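Local coordinates for N6 adenine specific DNA methylase (Encephalitozoon cuniculi, PDB 3Q87), which acts as the S-adenosylmethionine-dependent catalytic subunit of the Mtq2-Trm112 complex, which methylates the translation termination factor eRF1, at residues Y11-A16 and G35-Q40; T46-D51 and N64-D69; V82-P87 and L119-I124. All blocks are in the same frame, centred on the assembly; numbering follows the deposited sequence.

Interaction 1 (Y11-A16 and G35-Q40)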
loop_
_atom_site.group_PDB
_atom_site.type_symbol
_atom_site.label_atom_id
_atom_site.label_comp_id
_atom_site.label_asym_id
_atom_site.label_seq_id
_atom_site.Cartn_x
_atom_site.Cartn_y
_atom_site.Cartn_z
ATOM N N TYR B 11 3.688 -12.144 -14.755
ATOM C CA TYR B 11 3.396 -11.549 -16.058
ATOM C C TYR B 11 1.951 -11.739 -16.548
ATOM O O TYR B 11 1.446 -10.921 -17.307
ATOM C CB TYR B 11 4.422 -11.998 -17.104
ATOM C CG TYR B 11 5.796 -11.465 -16.786
ATOM C CD1 TYR B 11 6.012 -10.097 -16.671
ATOM C CD2 TYR B 11 6.868 -12.316 -16.575
ATOM C CE1 TYR B 11 7.267 -9.587 -16.376
ATOM C CE2 TYR B 11 8.124 -11.817 -16.266
ATOM C CZ TYR B 11 8.315 -10.453 -16.174
ATOM O OH TYR B 11 9.561 -9.940 -15.877
ATOM N N THR B 12 1.280 -12.797 -16.115
ATOM C CA THR B 12 -0.133 -12.922 -16.460
ATOM C C THR B 12 -0.985 -11.903 -15.674
ATOM O O THR B 12 -1.949 -11.356 -16.202
ATOM C CB THR B 12 -0.688 -14.360 -16.264
ATOM O OG1 THR B 12 -1.138 -14.529 -14.920
ATOM C CG2 THR B 12 0.369 -15.399 -16.568
ATOM N N LEU B 13 -0.628 -11.643 -14.419
ATOM C CA LEU B 13 -1.292 -10.579 -13.667
ATOM C C LEU B 13 -1.038 -9.240 -14.363
ATOM O O LEU B 13 -1.968 -8.481 -14.634
ATOM C CB LEU B 13 -0.839 -10.565 -12.191
ATOM C CG LEU B 13 -1.433 -9.504 -11.246
ATOM C CD1 LEU B 13 -2.943 -9.433 -11.362
ATOM C CD2 LEU B 13 -1.015 -9.731 -9.768
ATOM N N MET B 14 0.220 -8.972 -14.694
ATOM C CA MET B 14 0.563 -7.726 -15.363
ATOM C C MET B 14 -0.178 -7.556 -16.691
ATOM O O MET B 14 -0.653 -6.462 -17.003
ATOM C CB MET B 14 2.072 -7.632 -15.579
ATOM C CG MET B 14 2.840 -7.523 -14.269
ATOM S SD MET B 14 4.641 -7.401 -14.457
ATOM C CE MET B 14 4.837 -5.746 -15.138
ATOM N N ASP B 15 -0.270 -8.632 -17.469
ATOM C CA ASP B 15 -0.970 -8.575 -18.749
ATOM C C ASP B 15 -2.439 -8.215 -18.544
ATOM O O ASP B 15 -2.975 -7.365 -19.253
ATOM C CB ASP B 15 -0.856 -9.899 -19.520
ATOM C CG ASP B 15 0.501 -10.077 -20.199
ATOM O OD1 ASP B 15 1.313 -9.120 -20.223
ATOM O OD2 ASP B 15 0.755 -11.187 -20.714
ATOM N N ALA B 16 -3.085 -8.840 -17.562
ATOM C CA ALA B 16 -4.483 -8.519 -17.293
ATOM C C ALA B 16 -4.689 -7.070 -16.821
ATOM O O ALA B 16 -5.653 -6.410 -17.227
ATOM C CB ALA B 16 -5.093 -9.506 -16.319
ATOM N N GLY B 35 9.030 -5.119 -6.902
ATOM C CA GLY B 35 8.268 -4.027 -7.495
ATOM C C GLY B 35 8.056 -4.040 -8.995
ATOM O O GLY B 35 7.780 -2.999 -9.587
ATOM N N VAL B 36 8.166 -5.210 -9.618
ATOM C CA VAL B 36 7.907 -5.309 -11.053
ATOM C C VAL B 36 6.497 -4.810 -11.403
ATOM O O VAL B 36 6.309 -4.101 -12.382
ATOM C CB VAL B 36 8.175 -6.749 -11.604
ATOM C CG1 VAL B 36 7.061 -7.734 -11.182
ATOM C CG2 VAL B 36 8.368 -6.725 -13.100
ATOM N N ILE B 37 5.504 -5.150 -10.590
ATOM C CA ILE B 37 4.149 -4.675 -10.867
ATOM C C ILE B 37 3.966 -3.181 -10.525
ATOM O O ILE B 37 3.308 -2.430 -11.267
ATOM C CB ILE B 37 3.100 -5.548 -10.159
ATOM C CG1 ILE B 37 3.199 -6.990 -10.662
ATOM C CG2 ILE B 37 1.706 -5.008 -10.414
ATOM C CD1 ILE B 37 2.211 -7.945 -9.970
ATOM N N THR B 38 4.578 -2.749 -9.424
ATOM C CA THR B 38 4.615 -1.332 -9.061
ATOM C C THR B 38 5.159 -0.477 -10.210
ATOM O O THR B 38 4.615 0.579 -10.533
ATOM C CB THR B 38 5.480 -1.081 -7.789
ATOM O OG1 THR B 38 4.793 -1.570 -6.634
ATOM C CG2 THR B 38 5.763 0.426 -7.602
ATOM N N GLU B 39 6.236 -0.947 -10.822
ATOM C CA GLU B 39 6.850 -0.250 -11.950
ATOM C C GLU B 39 5.849 0.037 -13.079
ATOM O O GLU B 39 5.852 1.120 -13.671
ATOM C CB GLU B 39 8.028 -1.064 -12.490
ATOM C CG GLU B 39 9.011 -0.247 -13.336
ATOM C CD GLU B 39 10.241 -1.055 -13.732
ATOM O OE1 GLU B 39 11.368 -0.549 -13.563
ATOM O OE2 GLU B 39 10.082 -2.201 -14.207
ATOM N N GLN B 40 4.996 -0.935 -13.378
ATOM C CA GLN B 40 3.990 -0.761 -14.421
ATOM C C GLN B 40 2.833 0.133 -13.942
ATOM O O GLN B 40 2.362 1.015 -14.673
ATOM C CB GLN B 40 3.476 -2.128 -14.876
ATOM C CG GLN B 40 2.131 -2.083 -15.563
ATOM C CD GLN B 40 1.423 -3.426 -15.545
ATOM O OE1 GLN B 40 0.844 -3.850 -16.543
ATOM N NE2 GLN B 40 1.477 -4.107 -14.404
#

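Interaction 2 (T46-D51 and N64-D69). With SAM (S-adenosylmethionine), chain D.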
loop_
_atom_site.group_PDB
_atom_site.type_symbol
_atom_site.label_atom_id
_atom_site.label_comp_id
_atom_site.label_asym_id
_atom_site.label_seq_id
_atom_site.Cartn_x
_atom_site.Cartn_y
_atom_site.Cartn_z
ATOM N N THR B 46 -1.062 6.408 -8.493
ATOM C CA THR B 46 -0.240 6.544 -7.299
ATOM C C THR B 46 -0.244 5.223 -6.542
ATOM O O THR B 46 -1.300 4.694 -6.197
ATOM C CB THR B 46 -0.707 7.675 -6.391
ATOM O OG1 THR B 46 -0.683 8.904 -7.128
ATOM C CG2 THR B 46 0.241 7.788 -5.185
ATOM N N VAL B 47 0.946 4.686 -6.307
ATOM C CA VAL B 47 1.069 3.331 -5.782
ATOM C C VAL B 47 1.732 3.311 -4.414
ATOM O O VAL B 47 2.758 3.944 -4.209
ATOM C CB VAL B 47 1.912 2.442 -6.727
ATOM C CG1 VAL B 47 1.968 0.997 -6.203
ATOM C CG2 VAL B 47 1.364 2.496 -8.171
ATOM N N VAL B 48 1.126 2.586 -3.482
ATOM C CA VAL B 48 1.782 2.219 -2.247
ATOM C C VAL B 48 2.156 0.749 -2.369
ATOM O O VAL B 48 1.333 -0.060 -2.732
ATOM C CB VAL B 48 0.866 2.436 -1.030
ATOM C CG1 VAL B 48 1.602 2.048 0.269
ATOM C CG2 VAL B 48 0.439 3.893 -0.986
ATOM N N SER B 49 3.410 0.413 -2.090
ATOM C CA SER B 49 3.865 -0.960 -2.263
ATOM C C SER B 49 4.299 -1.571 -0.937
ATOM O O SER B 49 5.106 -0.980 -0.208
ATOM C CB SER B 49 5.005 -0.991 -3.277
ATOM O OG SER B 49 4.642 -0.238 -4.418
ATOM N N THR B 50 3.746 -2.741 -0.615
ATOM C CA THR B 50 3.992 -3.358 0.688
ATOM C C THR B 50 4.440 -4.800 0.559
ATOM O O THR B 50 4.090 -5.474 -0.400
ATOM C CB THR B 50 2.740 -3.334 1.608
ATOM O OG1 THR B 50 1.819 -4.344 1.185
ATOM C CG2 THR B 50 2.055 -1.965 1.581
ATOM N N ASP B 51 5.228 -5.263 1.527
ATOM C CA ASP B 51 5.650 -6.659 1.575
ATOM C C ASP B 51 6.057 -7.006 3.001
ATOM O O ASP B 51 6.434 -6.134 3.786
ATOM C CB ASP B 51 6.828 -6.924 0.615
ATOM C CG ASP B 51 6.866 -8.365 0.124
ATOM O OD1 ASP B 51 6.613 -8.596 -1.070
ATOM O OD2 ASP B 51 7.115 -9.271 0.942
ATOM N N ASN B 64 6.853 3.661 -3.019
ATOM C CA ASN B 64 6.493 4.076 -1.672
ATOM C C ASN B 64 6.335 2.823 -0.828
ATOM O O ASN B 64 5.328 2.128 -0.909
ATOM C CB ASN B 64 5.227 4.911 -1.743
ATOM C CG ASN B 64 5.381 6.080 -2.711
ATOM O OD1 ASN B 64 6.192 6.975 -2.484
ATOM N ND2 ASN B 64 4.637 6.055 -3.801
ATOM N N LEU B 65 7.370 2.526 -0.052
ATOM C CA LEU B 65 7.545 1.206 0.521
ATOM C C LEU B 65 7.084 1.114 1.971
ATOM O O LEU B 65 7.452 1.947 2.811
ATOM C CB LEU B 65 9.012 0.786 0.400
ATOM C CG LEU B 65 9.579 0.884 -1.026
ATOM C CD1 LEU B 65 10.973 0.295 -1.075
ATOM C CD2 LEU B 65 8.678 0.188 -2.048
ATOM N N VAL B 66 6.271 0.096 2.242
ATOM C CA VAL B 66 5.824 -0.216 3.588
ATOM C C VAL B 66 6.069 -1.686 3.863
ATOM O O VAL B 66 5.654 -2.541 3.080
ATOM C CB VAL B 66 4.316 0.077 3.755
ATOM C CG1 VAL B 66 3.890 -0.098 5.227
ATOM C CG2 VAL B 66 3.999 1.492 3.256
ATOM N N ARG B 67 6.770 -1.999 4.947
ATOM C CA ARG B 67 6.826 -3.397 5.356
ATOM C C ARG B 67 5.610 -3.645 6.243
ATOM O O ARG B 67 5.443 -2.981 7.264
ATOM C CB ARG B 67 8.111 -3.740 6.094
ATOM C CG ARG B 67 8.026 -5.126 6.709
ATOM C CD ARG B 67 9.358 -5.672 7.090
ATOM N NE ARG B 67 9.272 -7.088 7.452
ATOM C CZ ARG B 67 9.465 -7.556 8.679
ATOM N NH1 ARG B 67 9.748 -6.720 9.666
ATOM N NH2 ARG B 67 9.372 -8.856 8.920
ATOM N N ALA B 68 4.739 -4.559 5.829
ATOM C CA ALA B 68 3.486 -4.777 6.545
ATOM C C ALA B 68 2.963 -6.182 6.329
ATOM O O ALA B 68 3.287 -6.825 5.331
ATOM C CB ALA B 68 2.440 -3.769 6.095
ATOM N N ASP B 69 2.130 -6.635 7.264
ATOM C CA ASP B 69 1.474 -7.937 7.177
ATOM C C ASP B 69 0.080 -7.698 6.596
ATOM O O ASP B 69 -0.794 -7.148 7.265
ATOM C CB ASP B 69 1.411 -8.572 8.579
ATOM C CG ASP B 69 0.993 -10.042 8.557
ATOM O OD1 ASP B 69 0.406 -10.506 7.555
ATOM O OD2 ASP B 69 1.256 -10.730 9.557
HETATM N N SAM D . 4.327 -9.124 -6.664
HETATM C CA SAM D . 5.422 -10.075 -6.900
HETATM C C SAM D . 5.235 -10.723 -8.279
HETATM O O SAM D . 6.177 -11.222 -8.896
HETATM O OXT SAM D . 4.130 -10.760 -8.817
HETATM C CB SAM D . 5.628 -11.119 -5.768
HETATM C CG SAM D . 4.599 -12.247 -5.504
HETATM S SD SAM D . 5.059 -13.576 -4.306
HETATM C CE SAM D . 4.189 -15.017 -4.958
HETATM C "C5'" SAM D . 4.044 -13.207 -2.852
HETATM C "C4'" SAM D . 4.637 -12.012 -2.124
HETATM O "O4'" SAM D . 3.880 -11.745 -0.955
HETATM C "C3'" SAM D . 6.076 -12.239 -1.685
HETATM O "O3'" SAM D . 6.836 -11.112 -2.059
HETATM C "C2'" SAM D . 6.004 -12.335 -0.174
HETATM O "O2'" SAM D . 7.132 -11.812 0.489
HETATM C "C1'" SAM D . 4.776 -11.502 0.112
HETATM N N9 SAM D . 4.080 -11.888 1.330
HETATM C C8 SAM D . 3.988 -13.123 1.930
HETATM N N7 SAM D . 3.220 -12.985 3.034
HETATM C C5 SAM D . 2.824 -11.680 3.123
HETATM C C6 SAM D . 2.036 -10.981 4.020
HETATM N N6 SAM D . 1.496 -11.615 5.056
HETATM N N1 SAM D . 1.810 -9.627 3.835
HETATM C C2 SAM D . 2.359 -8.951 2.758
HETATM N N3 SAM D . 3.141 -9.655 1.864
HETATM C C4 SAM D . 3.365 -10.982 2.053
HETATM O O HOH W 1 5.069 2.422 -4.687
#

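Interaction 3 (V82-P87 and L119-I124). With SAM (S-adenosylmethionine), chain D.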
loop_
_atom_site.group_PDB
_atom_site.type_symbol
_atom_site.label_atom_id
_atom_site.label_comp_id
_atom_site.label_asym_id
_atom_site.label_seq_id
_atom_site.Cartn_x
_atom_site.Cartn_y
_atom_site.Cartn_z
ATOM N N VAL B 82 -6.620 -2.767 -4.787
ATOM C CA VAL B 82 -5.574 -3.629 -4.271
ATOM C C VAL B 82 -5.215 -4.693 -5.319
ATOM O O VAL B 82 -6.098 -5.340 -5.882
ATOM C CB VAL B 82 -6.035 -4.332 -2.970
ATOM C CG1 VAL B 82 -5.020 -5.393 -2.550
ATOM C CG2 VAL B 82 -6.251 -3.306 -1.843
ATOM N N VAL B 83 -3.927 -4.862 -5.582
ATOM C CA VAL B 83 -3.439 -5.902 -6.478
ATOM C C VAL B 83 -2.557 -6.835 -5.654
ATOM O O VAL B 83 -1.689 -6.376 -4.910
ATOM C CB VAL B 83 -2.567 -5.301 -7.603
ATOM C CG1 VAL B 83 -2.038 -6.415 -8.503
ATOM C CG2 VAL B 83 -3.355 -4.254 -8.398
ATOM N N PHE B 84 -2.755 -8.138 -5.804
ATOM C CA PHE B 84 -2.089 -9.105 -4.935
ATOM C C PHE B 84 -1.759 -10.405 -5.658
ATOM O O PHE B 84 -2.647 -11.185 -5.973
ATOM C CB PHE B 84 -2.990 -9.413 -3.736
ATOM C CG PHE B 84 -2.308 -10.156 -2.619
ATOM C CD1 PHE B 84 -0.929 -10.180 -2.514
ATOM C CD2 PHE B 84 -3.063 -10.799 -1.641
ATOM C CE1 PHE B 84 -0.313 -10.846 -1.468
ATOM C CE2 PHE B 84 -2.452 -11.458 -0.588
ATOM C CZ PHE B 84 -1.086 -11.487 -0.500
ATOM N N ASN B 85 -0.478 -10.634 -5.923
ATOM C CA ASN B 85 -0.016 -11.975 -6.251
ATOM C C ASN B 85 0.437 -12.591 -4.935
ATOM O O ASN B 85 1.495 -12.253 -4.427
ATOM C CB ASN B 85 1.112 -11.930 -7.278
ATOM C CG ASN B 85 1.562 -13.320 -7.722
ATOM O OD1 ASN B 85 0.976 -14.328 -7.333
ATOM N ND2 ASN B 85 2.610 -13.372 -8.526
ATOM N N PRO B 86 -0.395 -13.471 -4.348
ATOM C CA PRO B 86 -0.173 -13.916 -2.968
ATOM C C PRO B 86 0.733 -15.143 -2.871
ATOM O O PRO B 86 0.974 -15.790 -3.893
ATOM C CB PRO B 86 -1.585 -14.281 -2.510
ATOM C CG PRO B 86 -2.235 -14.818 -3.757
ATOM C CD PRO B 86 -1.598 -14.088 -4.935
ATOM N N PRO B 87 1.242 -15.451 -1.662
ATOM C CA PRO B 87 1.923 -16.738 -1.437
ATOM C C PRO B 87 0.875 -17.823 -1.597
ATOM O O PRO B 87 -0.033 -17.893 -0.783
ATOM C CB PRO B 87 2.322 -16.700 0.040
ATOM C CG PRO B 87 1.913 -15.365 0.562
ATOM C CD PRO B 87 1.058 -14.670 -0.425
ATOM N N LEU B 119 -10.432 -5.067 -6.473
ATOM C CA LEU B 119 -9.226 -5.857 -6.262
ATOM C C LEU B 119 -8.912 -6.781 -7.430
ATOM O O LEU B 119 -9.813 -7.227 -8.151
ATOM C CB LEU B 119 -9.323 -6.663 -4.961
ATOM C CG LEU B 119 -10.450 -7.686 -4.813
ATOM C CD1 LEU B 119 -10.071 -9.033 -5.417
ATOM C CD2 LEU B 119 -10.786 -7.846 -3.337
ATOM N N TYR B 120 -7.625 -7.055 -7.615
ATOM C CA TYR B 120 -7.173 -8.045 -8.597
ATOM C C TYR B 120 -6.331 -9.064 -7.833
ATOM O O TYR B 120 -5.334 -8.702 -7.202
ATOM C CB TYR B 120 -6.345 -7.373 -9.689
ATOM C CG TYR B 120 -7.131 -6.374 -10.513
ATOM C CD1 TYR B 120 -7.850 -6.779 -11.628
ATOM C CD2 TYR B 120 -7.177 -5.029 -10.156
ATOM C CE1 TYR B 120 -8.582 -5.859 -12.388
ATOM C CE2 TYR B 120 -7.907 -4.107 -10.905
ATOM C CZ TYR B 120 -8.605 -4.530 -12.018
ATOM O OH TYR B 120 -9.331 -3.621 -12.758
ATOM N N LEU B 121 -6.745 -10.326 -7.865
ATOM C CA LEU B 121 -6.088 -11.370 -7.083
ATOM C C LEU B 121 -5.667 -12.527 -7.984
ATOM O O LEU B 121 -6.434 -12.954 -8.832
ATOM C CB LEU B 121 -7.024 -11.880 -5.990
ATOM C CG LEU B 121 -6.538 -13.046 -5.128
ATOM C CD1 LEU B 121 -5.354 -12.622 -4.246
ATOM C CD2 LEU B 121 -7.691 -13.556 -4.258
ATOM N N LEU B 122 -4.448 -13.026 -7.804
ATOM C CA LEU B 122 -3.990 -14.177 -8.564
ATOM C C LEU B 122 -4.083 -15.426 -7.707
ATOM O O LEU B 122 -3.730 -15.416 -6.534
ATOM C CB LEU B 122 -2.551 -13.989 -9.067
ATOM C CG LEU B 122 -1.989 -15.154 -9.910
ATOM C CD1 LEU B 122 -0.896 -14.658 -10.830
ATOM C CD2 LEU B 122 -1.465 -16.313 -9.054
ATOM N N VAL B 123 -4.561 -16.507 -8.313
ATOM C CA VAL B 123 -4.716 -17.762 -7.623
ATOM C C VAL B 123 -4.316 -18.871 -8.602
ATOM O O VAL B 123 -4.264 -18.636 -9.793
ATOM C CB VAL B 123 -6.174 -17.935 -7.161
ATOM C CG1 VAL B 123 -6.453 -19.364 -6.853
ATOM C CG2 VAL B 123 -6.468 -17.041 -5.949
ATOM N N ILE B 124 -3.996 -20.058 -8.100
ATOM C CA ILE B 124 -3.754 -21.196 -8.980
ATOM C C ILE B 124 -4.815 -22.279 -8.772
ATOM O O ILE B 124 -5.557 -22.246 -7.802
ATOM C CB ILE B 124 -2.339 -21.783 -8.797
ATOM C CG1 ILE B 124 -2.152 -22.299 -7.372
ATOM C CG2 ILE B 124 -1.279 -20.740 -9.157
ATOM C CD1 ILE B 124 -0.875 -23.104 -7.188
HETATM N N SAM D . 4.327 -9.124 -6.664
HETATM C CA SAM D . 5.422 -10.075 -6.900
HETATM C C SAM D . 5.235 -10.723 -8.279
HETATM O O SAM D . 6.177 -11.222 -8.896
HETATM O OXT SAM D . 4.130 -10.760 -8.817
HETATM C CB SAM D . 5.628 -11.119 -5.768
HETATM C CG SAM D . 4.599 -12.247 -5.504
HETATM S SD SAM D . 5.059 -13.576 -4.306
HETATM C CE SAM D . 4.189 -15.017 -4.958
HETATM C "C5'" SAM D . 4.044 -13.207 -2.852
HETATM C "C4'" SAM D . 4.637 -12.012 -2.124
HETATM O "O4'" SAM D . 3.880 -11.745 -0.955
HETATM C "C3'" SAM D . 6.076 -12.239 -1.685
HETATM O "O3'" SAM D . 6.836 -11.112 -2.059
HETATM C "C2'" SAM D . 6.004 -12.335 -0.174
HETATM O "O2'" SAM D . 7.132 -11.812 0.489
HETATM C "C1'" SAM D . 4.776 -11.502 0.112
HETATM N N9 SAM D . 4.080 -11.888 1.330
HETATM C C8 SAM D . 3.988 -13.123 1.930
HETATM N N7 SAM D . 3.220 -12.985 3.034
HETATM C C5 SAM D . 2.824 -11.680 3.123
HETATM C C6 SAM D . 2.036 -10.981 4.020
HETATM N N6 SAM D . 1.496 -11.615 5.056
HETATM N N1 SAM D . 1.810 -9.627 3.835
HETATM C C2 SAM D . 2.359 -8.951 2.758
HETATM N N3 SAM D . 3.141 -9.655 1.864
HETATM C C4 SAM D . 3.365 -10.982 2.053
#

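Interaction 1 (Y11-A16 and G35-Q40)
Met-14 places CG anti to its carbonyl carbon and beside its backbone N (chi1 -66°), and a bend at the last torsion (chi3 71°) turns the methyl CE toward the backbone of Val-36 and the base of Gln-40. Ile-37 reaches back with CG1 likewise anti to its carbonyl carbon and CD1 extended beyond it, which carries the whole ethyl arm toward helix 11-16. The two side chains cross obliquely, with Met-14 CG 3.7 Å from Ile-37 CG1. Further out, the sulfur SD lies 4.0 Å from Val-36 CG2. The methyl CE ends 3.5 Å from the carbonyl oxygen Val-36 O and also touches Gln-40 CB at 3.9 Å. The Gln-40 side chain slides past Met-14 in the opposite direction and brings its amide to the carbonyl Met-14 O. The preceding residue, Leu-13, meets the tip of the isoleucine at about a right angle, CD2 against Ile-37 CD1 at 3.7 Å. Tyr-11 is only marginal: its OH comes to 4.4 Å from Val-36 CG2, at the more exposed border.

These side chains fill the space between two nearly parallel helices, whose axes lie 10.6 Å apart and differ by 15° in direction. Gly-35 is the N-cap of the second helix and has positive phi, a conformation suited to glycine; its carbonyl accepts the backbone N-H of Glu-39 in the first helical turn. The contact is thus a largely apolar seam with the Gln-40 amide at one end, and its link to the cofactor is Ile-37, which touches S-adenosylmethionine.

Interaction 2 (T46-D51 and N64-D69)
Asn-64 grips Val-47 with its side-chain amide: ND2 donates to Val-47 O at 2.9 Å in a practically straight bond (179°), with the acceptor in the plane of the Asn-64 amide. Its CG stands beside the backbone N (chi1 -55°), which turns the amide back toward strand 46-51. The same Val-47 O also receives a water, whose oxygen accepts the backbone N-H of Asn-64 and lies 2.7 Å from Ser-49 OG, itself hydrogen-bonded to Thr-38. Val-47 O is thus doubly satisfied.

Parallel backbone pairing follows. Ser-49 N donates to Asn-64 O at 2.8 Å, Val-66 N to Ser-49 O at 2.9 Å, and Asp-51 N to Val-66 O. The last bond, from Ala-68 N to Asp-51 O at 3.1 Å, comes in well above the carbonyl plane (52°). Arg-67 NE donates to Leu-52 O, while NH1 forms salt bridges with Glu-117 and Asp-120 of the Trm112 partner chain, a strand of which pairs in parallel with Val-66 and Arg-67.

Asp-51 at the end of its strand and Asp-69 just past the neighbouring one face the cofactor. Asp-51 takes one ribose hydroxyl on each oxygen, OD1 from SAM O3' at 2.7 Å and OD2 from SAM O2' at 2.6 Å; an acidic residue at the end of the second strand typically binds the ribose in Rossmann-like methyltransferases. Ser-33 N and Asn-53 N also bind this carboxylate. Asp-69 OD1 accepts the adenine N6 at 2.9 Å and pairs with Arg-109. Two carboxylates thus meet ribose and adenine beside a sheet that the partner chain extends.

Interaction 3 (V82-P87 and L119-I124)
Asn-85 lies alongside Leu-122, its OD1 resting 3.6 Å from the methyl CD2 of Leu-122, while ND2 points to the cofactor and donates to SAM OXT at 3.0 Å. With CG anti to the backbone N (chi1 -176°), the amide reaches the carboxylate of the methionine moiety; OD1 is buried among aliphatic atoms and has no hydrogen-bond partner in the model. Pro-86 O lies 3.5 Å from the transferable methyl SAM CE, and Pro-87 CG packs on the adenine at C8. Phe-84 turns a ring edge to the ribose O4', and Pro-86 CB sits over one face of that ring, 3.4 Å above its plane.

Asn-85, Pro-86, Pro-87 and Tyr-88 spell the NPPY motif shared by methyltransferases that act on exocyclic amino or glutamine amide nitrogens, here after the fourth strand of the Rossmann-like sheet; in PrmC-type relatives it holds the substrate glutamine beside the methyl donor, and a similar role is probable here.

Behind this loop, Leu-121 CD1 lies against both Phe-84 CD2 (3.9 Å) and Pro-86 CG (3.8 Å). Strand pairing holds the chain leading into the loop: Tyr-120 N bonds to Val-82 O, Phe-84 N to Tyr-120 O, and Leu-122 N to Phe-84 O at 3.2 Å. Pro-86, next in the pattern, has no N-H to give, and Leu-122 O, 3.0 Å from its CD, is buried without a hydrogen-bond partner. Asn-85 ND2 also makes a weak hydrogen bond to Asp-9 OD2. Further back, helix 105-113 makes the beta-alpha-beta crossover between the strands and sets Phe-110 edge-to-face with Phe-84.

Overall arrangement
The three contacts lie round one S-adenosylmethionine. Interactions 2 and 3 belong to the same sheet but do not touch, their nearest atoms being about 7 Å apart; the cofactor bridges them, its ribose and adenine N6 bonded by interaction 2 and its methionine carboxylate by interaction 3, which also packs on the adenine. Interaction 1 joins both through its helices. Thr-38 OG1 lies 2.6 Å from Ser-49 OG, a probable hydrogen bond to interaction 2, about 15 Å away between centres. Leu-13 CD2 packs 3.7 Å from Val-83 CG1 and 3.9 Å from Asn-85 CB, backing the pocket loop of interaction 3, whose centre is about 11 Å from that of interaction 1.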